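Local coordinates for periplasmic sugar-binding protein (Chloroflexus aurantiacus, PDB 4RXU) that binds D-glucose between its two lobes and probably serves as the solute receptor of an ABC-type sugar transporter, at residues F297-R301 / A351-Y357. Numbering follows the deposited sequence.
With BGC (beta-D-glucopyranose), chain C.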
loop_
_atom_site.group_PDB
_atom_site.type_symbol
_atom_site.label_atom_id
_atom_site.label_comp_id
_atom_site.label_asym_id
_atom_site.label_seq_id
_atom_site.Cartn_x
_atom_site.Cartn_y
_atom_site.Cartn_z
ATOM N N PHE A 297 0.305 -10.142 -1.140
ATOM C CA PHE A 297 1.635 -10.138 -1.744
ATOM C C PHE A 297 1.584 -9.311 -3.011
ATOM O O PHE A 297 0.787 -9.584 -3.893
ATOM C CB PHE A 297 2.054 -11.574 -2.082
ATOM C CG PHE A 297 3.292 -11.689 -2.942
ATOM C CD1 PHE A 297 4.460 -11.011 -2.601
ATOM C CD2 PHE A 297 3.295 -12.475 -4.088
ATOM C CE1 PHE A 297 5.591 -11.124 -3.385
ATOM C CE2 PHE A 297 4.438 -12.590 -4.872
ATOM C CZ PHE A 297 5.575 -11.902 -4.522
ATOM N N LYS A 298 2.450 -8.305 -3.076
ATOM C CA LYS A 298 2.605 -7.420 -4.224
ATOM C C LYS A 298 4.041 -7.584 -4.724
ATOM O O LYS A 298 4.980 -7.204 -4.027
ATOM C CB LYS A 298 2.301 -5.969 -3.823
ATOM C CG LYS A 298 1.029 -5.818 -2.984
ATOM C CD LYS A 298 0.435 -4.433 -2.932
ATOM C CE LYS A 298 1.432 -3.409 -2.443
ATOM N NZ LYS A 298 0.719 -2.127 -2.172
ATOM N N ASP A 299 4.211 -8.227 -5.877
ATOM C CA ASP A 299 5.536 -8.619 -6.315
ATOM C C ASP A 299 6.294 -7.396 -6.805
ATOM O O ASP A 299 6.162 -6.975 -7.945
ATOM C CB ASP A 299 5.437 -9.716 -7.387
ATOM C CG ASP A 299 6.753 -10.393 -7.670
ATOM O OD1 ASP A 299 7.823 -9.783 -7.408
ATOM O OD2 ASP A 299 6.709 -11.545 -8.157
ATOM N N VAL A 300 7.087 -6.837 -5.897
ATOM C CA VAL A 300 7.892 -5.654 -6.178
ATOM C C VAL A 300 8.881 -5.881 -7.312
ATOM O O VAL A 300 9.271 -4.939 -7.994
ATOM C CB VAL A 300 8.583 -5.146 -4.882
ATOM C CG1 VAL A 300 9.507 -3.970 -5.179
ATOM C CG2 VAL A 300 7.551 -4.720 -3.843
ATOM N N ARG A 301 9.299 -7.118 -7.545
ATOM C CA ARG A 301 10.142 -7.376 -8.721
ATOM C C ARG A 301 9.446 -6.979 -10.028
ATOM O O ARG A 301 10.062 -6.422 -10.938
ATOM C CB ARG A 301 10.546 -8.860 -8.809
ATOM C CG ARG A 301 11.238 -9.372 -7.564
ATOM C CD ARG A 301 11.461 -10.863 -7.632
ATOM N NE ARG A 301 10.201 -11.582 -7.675
ATOM C CZ ARG A 301 10.086 -12.899 -7.726
ATOM N NH1 ARG A 301 11.177 -13.666 -7.762
ATOM N NH2 ARG A 301 8.874 -13.440 -7.771
ATOM N N ALA A 351 3.690 -19.032 -2.894
ATOM C CA ALA A 351 3.636 -17.644 -3.349
ATOM C C ALA A 351 4.965 -16.900 -3.199
ATOM O O ALA A 351 5.302 -16.084 -4.056
ATOM C CB ALA A 351 2.541 -16.882 -2.633
ATOM N N LEU A 352 5.690 -17.164 -2.110
ATOM C CA LEU A 352 6.850 -16.371 -1.755
ATOM C C LEU A 352 8.165 -17.087 -1.953
ATOM O O LEU A 352 9.183 -16.418 -2.147
ATOM C CB LEU A 352 6.743 -15.890 -0.307
ATOM C CG LEU A 352 5.514 -15.043 0.029
ATOM C CD1 LEU A 352 5.613 -14.587 1.477
ATOM C CD2 LEU A 352 5.395 -13.834 -0.916
ATOM N N ILE A 353 8.161 -18.413 -1.843
ATOM C CA ILE A 353 9.404 -19.180 -1.886
ATOM C C ILE A 353 9.593 -19.826 -3.259
ATOM O O ILE A 353 10.633 -19.647 -3.898
ATOM C CB ILE A 353 9.434 -20.244 -0.781
ATOM C CG1 ILE A 353 9.215 -19.628 0.609
ATOM C CG2 ILE A 353 10.734 -21.037 -0.849
ATOM C CD1 ILE A 353 9.939 -18.353 0.914
ATOM N N ASP A 354 8.583 -20.521 -3.733
ATOM C CA ASP A 354 8.672 -21.194 -5.048
ATOM C C ASP A 354 8.771 -20.173 -6.182
ATOM O O ASP A 354 9.352 -20.436 -7.250
ATOM C CB ASP A 354 7.483 -22.140 -5.239
ATOM C CG ASP A 354 7.484 -23.291 -4.246
ATOM O OD1 ASP A 354 8.546 -23.557 -3.642
ATOM O OD2 ASP A 354 6.417 -23.932 -4.091
ATOM N N SER A 355 8.237 -18.993 -5.922
ATOM C CA SER A 355 8.335 -17.852 -6.834
ATOM C C SER A 355 9.718 -17.187 -6.848
ATOM O O SER A 355 9.979 -16.308 -7.667
ATOM C CB SER A 355 7.327 -16.804 -6.422
ATOM O OG SER A 355 7.676 -16.259 -5.144
ATOM N N GLY A 356 10.575 -17.558 -5.915
ATOM C CA GLY A 356 11.877 -16.920 -5.778
ATOM C C GLY A 356 11.933 -15.588 -5.062
ATOM O O GLY A 356 13.002 -15.001 -4.952
ATOM N N TYR A 357 10.802 -15.118 -4.556
ATOM C CA TYR A 357 10.780 -13.817 -3.918
ATOM C C TYR A 357 11.700 -13.775 -2.706
ATOM O O TYR A 357 12.555 -12.867 -2.569
ATOM C CB TYR A 357 9.360 -13.439 -3.516
ATOM C CG TYR A 357 9.162 -11.958 -3.286
ATOM C CD1 TYR A 357 9.063 -11.102 -4.351
ATOM C CD2 TYR A 357 9.091 -11.418 -1.999
ATOM C CE1 TYR A 357 8.894 -9.730 -4.182
ATOM C CE2 TYR A 357 8.879 -10.064 -1.819
ATOM C CZ TYR A 357 8.783 -9.216 -2.929
ATOM O OH TYR A 357 8.544 -7.846 -2.790
HETATM C C2 BGC C . 2.135 1.088 -0.561
HETATM C C3 BGC C . 2.097 -0.041 0.449
HETATM C C4 BGC C . 2.820 0.395 1.715
HETATM C C5 BGC C . 2.284 1.734 2.225
HETATM C C6 BGC C . 3.073 2.298 3.385
HETATM C C1 BGC C . 1.432 2.241 0.135
HETATM O O1 BGC C . 1.159 3.306 -0.727
HETATM O O2 BGC C . 1.451 0.682 -1.752
HETATM O O3 BGC C . 2.725 -1.178 -0.136
HETATM O O4 BGC C . 2.550 -0.571 2.749
HETATM O O5 BGC C . 2.285 2.695 1.187
HETATM O O6 BGC C . 4.477 2.311 3.119
HETATM O O HOH W 1 13.853 -13.220 -7.582
#
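Phe297 and Ala351 approach to 7.9 Å between their CA atoms, as do Asp299 and Tyr357 to 7.8 Å, which sets the turn from strand 295-298 into helix 300-315 against residues 351-357, the last part of helix 348-354 and the loop that follows. Phe297, its CG anti to the backbone N (chi1 169°), drives its ring edge at the face of Tyr357. The ring centroids lie 4.7 Å apart with planes at 79°, a T-shaped stack in which CE1 sits over the centre of the tyrosine ring. Leu352 CD2 meets one face of Phe297 in a CH-pi contact, 3.6 Å from the centroid. At the rim of the tyrosine ring Asp299 OD1 and Arg301 NE come near its plane, while its OH abuts Val300 and hydrogen-bonds Gln47.

Arg301 grips Asp299 side-on, NE to OD1 at 3.0 Å and nearly straight, NH2 to OD2 at 2.9 Å; end-on, NH1 (2.9 Å) and NH2 both reach Ser355 O, from one face of its carbonyl plane. All three acceptors of the four bonds lie within 9° of the guanidinium plane, consistent with a fixed rotation. OD1 also takes a weak capping bond from Arg301 N, Asp299 being the N-cap of helix 300-315. With an alanine in place of Arg301, the Asp299 carboxylate would probably lose its charged mate and Ser355 O both arginine donors. The positive phi of Gly356 is a conformation that favours glycine.

On the far side of the strand, Lys298 NZ donates to glucose O2 and O3 and also bonds Gln277. The chemistry implies a C-terminal segment tied, directly behind a sugar-binding lysine, by aromatic and CH-pi packing and by two hydrogen bonds from a guanidinium that the Asp299 carboxylate orients.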